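Local coordinates for uncharacterized protein PF1083 (Pyrococcus furiosus, PDB 3NRN) that is of unknown function but binds adenosine monophosphate and is probably a flavin-dependent oxidoreductase, at residues V239-T244 with I367-N372; E373-G378 with M397-K402. All coordinates share one frame; numbering follows the deposited sequence.

How the interactions relate
Interaction 1 (239-244 with 367-372) and interaction 2 (373-378 with 397-402) follow one another along the chain, and their centres lie 10 Å apart. The loop 367-372 runs straight into the edge strand 374-376, so both contacts clothe the same border of the parallel sheet. Two probable hydrogen bonds join them: W369 NE1 to V374 O at 2.6 Å, and K402 NZ to L371 O at 2.7 Å. AMP sits beside interaction 1, where V239 CG1 comes within 3.7 Å of the adenine atom N7. Interaction 2 is further back, with the side chain of V377 about 8 Å from the nucleotide.

Interaction 1: residues V239-T244 with I367-N372; sequences VGVRET and IEWPLN. With AMP (adenosine monophosphate), chain B.
W369, in a loop without regular structure, brings the six-membered end of its indole to the first turn of helix 241-248, and no hydrogen bond crosses between the two segments. Two side chains of the helix meet this ring. The methyl CG2 of T244 lies 3.6 Å from CH2 of W369 and approaches the ring obliquely. V241 makes a looser contact at the ring edge, near its plane, with CG1 4.2 Å from CZ3 of W369. In T244, OG1 lies beside the backbone N (chi1 -58°) and turns back to the start of the helix, which leaves CG2 anti to that N and facing the ring. There T244 OG1 donates to G240 O at 2.8 Å. The hydroxyl sits above the carbonyl plane, with a C=O...donor angle of 131°. G240 O also accepts from T244 N at 3.0 Å, so two donors of one residue grip the carbonyl of the N-cap residue. T244 thus turns its methyl to the indole, while its hydroxyl joins the start of the helix to S237 of strand 234-237. Next to the ring in sequence, P370 lays CD over one face of W369, 3.6 Å above the plane and toward the rim. At the beginning of the 239-244 segment, V239 belongs to the AMP pocket. Both of its methyls touch the adenine, with CG2 3.7 Å from C5 of AMP. This turn thus leads from the nucleotide to the helix that receives the tryptophan. The indole NE1 is hydrogen-bonded to V374 O. W369 also touches V245 and I248 of helix 241-248, Y257 of helix 255-262, and L375 and V376 of strand 374-376, which places it where the two helices and the edge strand meet.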
ATOM      1  N   VAL A 239       4.742   3.742  12.876  1.00 21.47           N
ATOM      2  CA  VAL A 239       3.442   4.019  13.487  1.00 34.30           C
ATOM      3  C   VAL A 239       2.671   5.263  12.976  1.00 29.30           C
ATOM      4  O   VAL A 239       1.638   5.634  13.533  1.00 26.58           O
ATOM      5  CB  VAL A 239       3.618   4.084  15.039  1.00 31.65           C
ATOM      6  CG1 VAL A 239       2.305   4.364  15.724  1.00 51.62           C
ATOM      7  CG2 VAL A 239       4.170   2.750  15.540  1.00 30.61           C
ATOM      8  N   GLY A 240       3.147   5.893  11.910  1.00 24.03           N
ATOM      9  CA  GLY A 240       2.442   7.061  11.392  1.00 26.92           C
ATOM     10  C   GLY A 240       2.899   8.365  12.028  1.00 28.79           C
ATOM     11  O   GLY A 240       3.243   8.401  13.213  1.00 25.17           O
ATOM     12  N   VAL A 241       2.873   9.438  11.240  1.00 21.80           N
ATOM     13  CA  VAL A 241       3.317  10.760  11.674  1.00 24.94           C
ATOM     14  C   VAL A 241       2.700  11.291  12.958  1.00 21.51           C
ATOM     15  O   VAL A 241       3.417  11.745  13.854  1.00 23.84           O
ATOM     16  CB  VAL A 241       3.093  11.810  10.560  1.00 27.18           C
ATOM     17  CG1 VAL A 241       3.439  13.192  11.077  1.00 27.81           C
ATOM     18  CG2 VAL A 241       3.960  11.480   9.358  1.00 32.44           C
ATOM     19  N   ARG A 242       1.377  11.230  13.050  1.00 18.78           N
ATOM     20  CA  ARG A 242       0.671  11.727  14.224  1.00 18.36           C
ATOM     21  C   ARG A 242       1.062  11.024  15.517  1.00 24.14           C
ATOM     22  O   ARG A 242       1.347  11.675  16.515  1.00 19.74           O
ATOM     23  CB  ARG A 242      -0.839  11.620  14.010  1.00 25.38           C
ATOM     24  CG  ARG A 242      -1.663  12.127  15.183  1.00 40.94           C
ATOM     25  CD  ARG A 242      -3.114  12.373  14.792  1.00 44.81           C
ATOM     26  NE  ARG A 242      -3.227  13.311  13.678  1.00 45.99           N
ATOM     27  CZ  ARG A 242      -4.369  13.858  13.270  1.00 48.39           C
ATOM     28  NH1 ARG A 242      -5.507  13.565  13.884  1.00 54.80           N
ATOM     29  NH2 ARG A 242      -4.375  14.700  12.246  1.00 52.75           N
ATOM     30  N   GLU A 243       1.076   9.696  15.506  1.00 20.90           N
ATOM     31  CA  GLU A 243       1.442   8.954  16.710  1.00 22.12           C
ATOM     32  C   GLU A 243       2.916   9.166  17.069  1.00 18.39           C
ATOM     33  O   GLU A 243       3.269   9.287  18.240  1.00 18.74           O
ATOM     34  CB  GLU A 243       1.166   7.462  16.509  1.00 26.78           C
ATOM     35  CG  GLU A 243       1.320   6.625  17.769  1.00 42.18           C
ATOM     36  CD  GLU A 243       0.415   7.087  18.900  1.00 51.11           C
ATOM     37  OE1 GLU A 243      -0.764   7.409  18.633  1.00 43.05           O
ATOM     38  OE2 GLU A 243       0.883   7.118  20.058  1.00 46.90           O
ATOM     39  N   THR A 244       3.777   9.217  16.057  1.00 17.08           N
ATOM     40  CA  THR A 244       5.202   9.410  16.296  1.00 18.43           C
ATOM     41  C   THR A 244       5.468  10.776  16.939  1.00 16.56           C
ATOM     42  O   THR A 244       6.332  10.899  17.801  1.00 18.78           O
ATOM     43  CB  THR A 244       5.997   9.266  14.991  1.00 19.08           C
ATOM     44  OG1 THR A 244       5.743   7.973  14.427  1.00 18.60           O
ATOM     45  CG2 THR A 244       7.480   9.395  15.252  1.00 16.37           C
ATOM     46  N   ILE A 367       5.084  20.214   4.561  1.00 35.07           N
ATOM     47  CA  ILE A 367       6.303  20.231   5.348  1.00 28.44           C
ATOM     48  C   ILE A 367       6.767  18.790   5.543  1.00 27.40           C
ATOM     49  O   ILE A 367       5.986  17.926   5.947  1.00 27.26           O
ATOM     50  CB  ILE A 367       6.046  20.918   6.693  1.00 33.90           C
ATOM     51  CG1 ILE A 367       5.302  22.235   6.445  1.00 30.58           C
ATOM     52  CG2 ILE A 367       7.372  21.195   7.400  1.00 25.65           C
ATOM     53  CD1 ILE A 367       4.791  22.919   7.696  1.00 35.92           C
ATOM     54  N   GLU A 368       8.031  18.517   5.239  1.00 25.54           N
ATOM     55  CA  GLU A 368       8.535  17.155   5.380  1.00 32.87           C
ATOM     56  C   GLU A 368       8.944  16.836   6.816  1.00 30.59           C
ATOM     57  O   GLU A 368       9.093  17.742   7.642  1.00 23.32           O
ATOM     58  CB  GLU A 368       9.712  16.927   4.428  1.00 36.53           C
ATOM     59  CG  GLU A 368      11.029  17.539   4.859  1.00 48.29           C
ATOM     60  CD  GLU A 368      12.118  17.330   3.815  1.00 60.16           C
ATOM     61  OE1 GLU A 368      13.315  17.403   4.167  1.00 63.12           O
ATOM     62  OE2 GLU A 368      11.772  17.099   2.635  1.00 60.33           O
ATOM     63  N   TRP A 369       9.101  15.548   7.119  1.00 30.52           N
ATOM     64  CA  TRP A 369       9.494  15.130   8.466  1.00 21.20           C
ATOM     65  C   TRP A 369      10.768  15.897   8.800  1.00 15.51           C
ATOM     66  O   TRP A 369      11.731  15.854   8.051  1.00 20.99           O
ATOM     67  CB  TRP A 369       9.741  13.621   8.507  1.00 23.68           C
ATOM     68  CG  TRP A 369      10.135  13.130   9.866  1.00 25.43           C
ATOM     69  CD1 TRP A 369      11.378  12.730  10.265  1.00 20.89           C
ATOM     70  CD2 TRP A 369       9.280  12.988  11.008  1.00 23.50           C
ATOM     71  NE1 TRP A 369      11.350  12.346  11.584  1.00 20.37           N
ATOM     72  CE2 TRP A 369      10.075  12.493  12.065  1.00 22.27           C
ATOM     73  CE3 TRP A 369       7.923  13.230  11.240  1.00 19.99           C
ATOM     74  CZ2 TRP A 369       9.556  12.232  13.337  1.00 23.34           C
ATOM     75  CZ3 TRP A 369       7.403  12.969  12.510  1.00 18.47           C
ATOM     76  CH2 TRP A 369       8.219  12.474  13.538  1.00 24.14           C
ATOM     77  N   PRO A 370      10.785  16.606   9.942  1.00 20.71           N
ATOM     78  CA  PRO A 370      11.926  17.414  10.395  1.00 19.92           C
ATOM     79  C   PRO A 370      13.115  16.786  11.132  1.00 26.83           C
ATOM     80  O   PRO A 370      14.188  17.385  11.166  1.00 31.52           O
ATOM     81  CB  PRO A 370      11.250  18.474  11.255  1.00 19.08           C
ATOM     82  CG  PRO A 370      10.211  17.656  11.967  1.00 19.27           C
ATOM     83  CD  PRO A 370       9.640  16.762  10.858  1.00 12.06           C
ATOM     84  N   LEU A 371      12.948  15.606  11.723  1.00 22.89           N
ATOM     85  CA  LEU A 371      14.041  14.991  12.485  1.00 24.81           C
ATOM     86  C   LEU A 371      14.917  14.026  11.691  1.00 23.58           C
ATOM     87  O   LEU A 371      14.500  13.511  10.657  1.00 22.54           O
ATOM     88  CB  LEU A 371      13.464  14.282  13.719  1.00 23.75           C
ATOM     89  CG  LEU A 371      12.632  15.215  14.601  1.00 22.35           C
ATOM     90  CD1 LEU A 371      12.051  14.452  15.776  1.00 15.36           C
ATOM     91  CD2 LEU A 371      13.524  16.352  15.092  1.00 28.53           C
ATOM     92  N   ASN A 372      16.125  13.778  12.193  1.00 20.65           N
ATOM     93  CA  ASN A 372      17.074  12.889  11.529  1.00 25.17           C
ATOM     94  C   ASN A 372      17.401  11.629  12.336  1.00 25.84           C
ATOM     95  O   ASN A 372      17.738  10.592  11.762  1.00 32.84           O
ATOM     96  CB  ASN A 372      18.383  13.635  11.239  1.00 25.76           C
ATOM     97  CG  ASN A 372      18.169  14.935  10.478  1.00 31.48           C
ATOM     98  OD1 ASN A 372      17.372  14.999   9.542  1.00 30.65           O
ATOM     99  ND2 ASN A 372      18.895  15.972  10.868  1.00 33.09           N
TER
HETATM  100  P   AMP B 422       1.077  -0.901   9.978  1.00 33.43           P
HETATM  101  O1P AMP B 422       2.315  -0.114   9.595  1.00 37.72           O
HETATM  102  O2P AMP B 422      -0.043   0.070  10.344  1.00 33.19           O
HETATM  103  O3P AMP B 422       0.742  -2.006   9.058  1.00 25.91           O
HETATM  104  O5' AMP B 422       1.584  -1.483  11.379  1.00 28.88           O
HETATM  105  C5' AMP B 422       2.223  -0.607  12.315  1.00 25.24           C
HETATM  106  C4' AMP B 422       2.487  -1.521  13.503  1.00 23.73           C
HETATM  107  O4' AMP B 422       2.763  -0.775  14.692  1.00 22.41           O
HETATM  108  C3' AMP B 422       1.342  -2.462  13.843  1.00 23.99           C
HETATM  109  O3' AMP B 422       1.944  -3.772  13.823  1.00 26.30           O
HETATM  110  C2' AMP B 422       0.928  -2.007  15.258  1.00 25.52           C
HETATM  111  O2' AMP B 422       0.429  -3.034  16.137  1.00 25.78           O
HETATM  112  C1' AMP B 422       2.253  -1.478  15.777  1.00 22.64           C
HETATM  113  N9  AMP B 422       2.153  -0.406  16.787  1.00 26.61           N
HETATM  114  C8  AMP B 422       1.281   0.637  16.810  1.00 25.49           C
HETATM  115  N7  AMP B 422       1.570   1.452  17.858  1.00 24.83           N
HETATM  116  C5  AMP B 422       2.670   0.968  18.453  1.00 25.92           C
HETATM  117  C6  AMP B 422       3.469   1.370  19.618  1.00 26.18           C
HETATM  118  N6  AMP B 422       3.100   2.484  20.309  1.00 25.74           N
HETATM  119  N1  AMP B 422       4.538   0.593  19.921  1.00 25.33           N
HETATM  120  C2  AMP B 422       4.885  -0.500  19.158  1.00 23.68           C
HETATM  121  N3  AMP B 422       4.165  -0.966  18.105  1.00 21.17           N
HETATM  122  C4  AMP B 422       3.065  -0.260  17.743  1.00 24.54           C

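Interaction 2: residues E373-G378 with M397-K402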
ATOM      1  N   GLU A 373      17.322  11.724  13.662  1.00 24.19           N
ATOM      2  CA  GLU A 373      17.621  10.586  14.535  1.00 31.35           C
ATOM      3  C   GLU A 373      16.433   9.635  14.577  1.00 31.26           C
ATOM      4  O   GLU A 373      16.568   8.464  14.932  1.00 23.51           O
ATOM      5  CB  GLU A 373      17.952  11.054  15.961  1.00 28.86           C
ATOM      6  CG  GLU A 373      16.856  11.862  16.650  1.00 34.70           C
ATOM      7  CD  GLU A 373      16.955  13.365  16.378  1.00 58.39           C
ATOM      8  OE1 GLU A 373      16.898  13.777  15.198  1.00 54.61           O
ATOM      9  OE2 GLU A 373      17.088  14.137  17.354  1.00 52.32           O
ATOM     10  N   VAL A 374      15.264  10.163  14.235  1.00 25.07           N
ATOM     11  CA  VAL A 374      14.047   9.367  14.190  1.00 26.50           C
ATOM     12  C   VAL A 374      13.414   9.642  12.844  1.00 23.32           C
ATOM     13  O   VAL A 374      13.234  10.803  12.472  1.00 21.19           O
ATOM     14  CB  VAL A 374      13.025   9.775  15.281  1.00 23.95           C
ATOM     15  CG1 VAL A 374      11.779   8.916  15.161  1.00 18.78           C
ATOM     16  CG2 VAL A 374      13.642   9.628  16.658  1.00 27.53           C
ATOM     17  N   LEU A 375      13.092   8.578  12.117  1.00 19.56           N
ATOM     18  CA  LEU A 375      12.458   8.704  10.810  1.00 21.55           C
ATOM     19  C   LEU A 375      11.179   7.890  10.783  1.00 16.65           C
ATOM     20  O   LEU A 375      11.015   6.944  11.547  1.00 20.38           O
ATOM     21  CB  LEU A 375      13.386   8.219   9.693  1.00 21.85           C
ATOM     22  CG  LEU A 375      14.715   8.947   9.497  1.00 35.95           C
ATOM     23  CD1 LEU A 375      15.391   8.392   8.251  1.00 31.09           C
ATOM     24  CD2 LEU A 375      14.487  10.459   9.362  1.00 30.75           C
ATOM     25  N   VAL A 376      10.279   8.261   9.889  1.00 12.12           N
ATOM     26  CA  VAL A 376       8.999   7.581   9.757  1.00 18.27           C
ATOM     27  C   VAL A 376       8.922   6.789   8.454  1.00 23.26           C
ATOM     28  O   VAL A 376       9.303   7.293   7.398  1.00 23.07           O
ATOM     29  CB  VAL A 376       7.837   8.618   9.781  1.00 27.81           C
ATOM     30  CG1 VAL A 376       6.503   7.950   9.424  1.00 29.19           C
ATOM     31  CG2 VAL A 376       7.752   9.264  11.150  1.00 29.44           C
ATOM     32  N   VAL A 377       8.459   5.543   8.529  1.00 19.05           N
ATOM     33  CA  VAL A 377       8.280   4.729   7.325  1.00 16.20           C
ATOM     34  C   VAL A 377       6.904   4.095   7.432  1.00 23.14           C
ATOM     35  O   VAL A 377       6.323   4.071   8.524  1.00 20.27           O
ATOM     36  CB  VAL A 377       9.353   3.606   7.162  1.00 25.43           C
ATOM     37  CG1 VAL A 377      10.742   4.226   7.065  1.00 17.65           C
ATOM     38  CG2 VAL A 377       9.273   2.603   8.321  1.00 12.93           C
ATOM     39  N   GLY A 378       6.397   3.574   6.314  1.00 18.77           N
ATOM     40  CA  GLY A 378       5.074   2.974   6.303  1.00 15.25           C
ATOM     41  C   GLY A 378       4.119   3.883   5.537  1.00 31.89           C
ATOM     42  O   GLY A 378       4.561   4.773   4.806  1.00 25.57           O
HETATM   43  N   MSE A 397      13.320   3.174   1.096  1.00 18.93           N
HETATM   44  CA  MSE A 397      14.541   3.431   0.342  1.00 14.92           C
HETATM   45  C   MSE A 397      15.027   4.851   0.623  1.00 23.24           C
HETATM   46  O   MSE A 397      16.215   5.065   0.848  1.00 19.49           O
HETATM   47  CB  MSE A 397      14.313   3.274  -1.167  1.00 11.71           C
HETATM   48  CG  MSE A 397      13.858   1.897  -1.650  1.00 17.92           C
HETATM   49 SE   MSE A 397      13.672   1.863  -3.482  1.00 18.23          SE
HETATM   50  CE  MSE A 397      14.184   0.210  -3.799  1.00 25.62           C
ATOM     51  N   LYS A 398      14.104   5.812   0.616  1.00 20.24           N
ATOM     52  CA  LYS A 398      14.453   7.213   0.854  1.00 25.13           C
ATOM     53  C   LYS A 398      14.980   7.428   2.265  1.00 23.40           C
ATOM     54  O   LYS A 398      15.931   8.179   2.472  1.00 29.90           O
ATOM     55  CB  LYS A 398      13.235   8.116   0.617  1.00 24.83           C
ATOM     56  CG  LYS A 398      12.581   7.939  -0.738  1.00 36.17           C
ATOM     57  CD  LYS A 398      13.413   8.530  -1.859  1.00 51.10           C
ATOM     58  CE  LYS A 398      13.393  10.054  -1.827  1.00 34.44           C
ATOM     59  NZ  LYS A 398      14.141  10.633  -2.977  1.00 59.74           N
ATOM     60  N   ALA A 399      14.352   6.784   3.244  1.00 22.77           N
ATOM     61  CA  ALA A 399      14.799   6.922   4.623  1.00 25.39           C
ATOM     62  C   ALA A 399      16.227   6.398   4.713  1.00 27.71           C
ATOM     63  O   ALA A 399      17.101   7.050   5.283  1.00 20.50           O
ATOM     64  CB  ALA A 399      13.887   6.138   5.567  1.00 25.38           C
ATOM     65  N   LEU A 400      16.463   5.221   4.138  1.00 25.47           N
ATOM     66  CA  LEU A 400      17.794   4.623   4.157  1.00 27.05           C
ATOM     67  C   LEU A 400      18.836   5.539   3.501  1.00 31.90           C
ATOM     68  O   LEU A 400      19.962   5.651   3.988  1.00 26.88           O
ATOM     69  CB  LEU A 400      17.773   3.259   3.458  1.00 17.45           C
ATOM     70  CG  LEU A 400      16.854   2.195   4.069  1.00 20.50           C
ATOM     71  CD1 LEU A 400      16.910   0.915   3.227  1.00 16.53           C
ATOM     72  CD2 LEU A 400      17.287   1.905   5.508  1.00 28.94           C
ATOM     73  N   GLU A 401      18.466   6.194   2.403  1.00 26.50           N
ATOM     74  CA  GLU A 401      19.397   7.103   1.737  1.00 30.10           C
ATOM     75  C   GLU A 401      19.633   8.333   2.615  1.00 32.16           C
ATOM     76  O   GLU A 401      20.762   8.813   2.735  1.00 22.92           O
ATOM     77  CB  GLU A 401      18.856   7.559   0.378  1.00 29.96           C
ATOM     78  CG  GLU A 401      18.665   6.445  -0.643  1.00 33.62           C
ATOM     79  CD  GLU A 401      18.932   6.908  -2.065  1.00 35.53           C
ATOM     80  OE1 GLU A 401      18.514   8.037  -2.410  1.00 36.99           O
ATOM     81  OE2 GLU A 401      19.556   6.143  -2.835  1.00 30.14           O
ATOM     82  N   LYS A 402      18.565   8.847   3.222  1.00 31.02           N
ATOM     83  CA  LYS A 402      18.687  10.014   4.089  1.00 30.19           C
ATOM     84  C   LYS A 402      19.638   9.703   5.239  1.00 31.72           C
ATOM     85  O   LYS A 402      20.329  10.584   5.745  1.00 31.09           O
ATOM     86  CB  LYS A 402      17.329  10.427   4.657  1.00 28.90           C
ATOM     87  CG  LYS A 402      17.399  11.700   5.483  1.00 39.15           C
ATOM     88  CD  LYS A 402      16.103  11.981   6.228  1.00 50.13           C
ATOM     89  CE  LYS A 402      16.253  13.188   7.141  1.00 46.39           C
ATOM     90  NZ  LYS A 402      15.038  13.403   7.973  1.00 60.77           N
TER
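A399 is the first residue of the helical segment 397-402 to touch segment 373-378. Its CB meets L375 of the strand and V377 just beyond it, 3.8 Å from CD1 of L375 and 4.0 Å from CG1 of V377. The same CD1 of L375 lies 3.7 Å from A399 O. The small side chain of A399 is consistent with the close approach of the backbones, with the CA atoms of L375 and A399 6.9 Å apart. One helical turn on, K402 reaches back across the leucine. Its chain is extended, with CG anti to the backbone N (chi1 -176°), and crosses L375 obliquely. CD of K402 packs 3.8 Å from CD2 of L375, and NZ passes 3.3 Å from that methyl. The amine is hydrogen-bonded to L371 O, with a weak bond to N372 OD1. Strand 374-376 is the edge of the parallel sheet beside strand 234-237, in a Rossmann-type fold consistent with the family, and helix 388-402 packs on it. The contact is apolar at A399 and along the lysine methylenes; the K402 amine would probably be stabilised by oxygens of the loop before the strand.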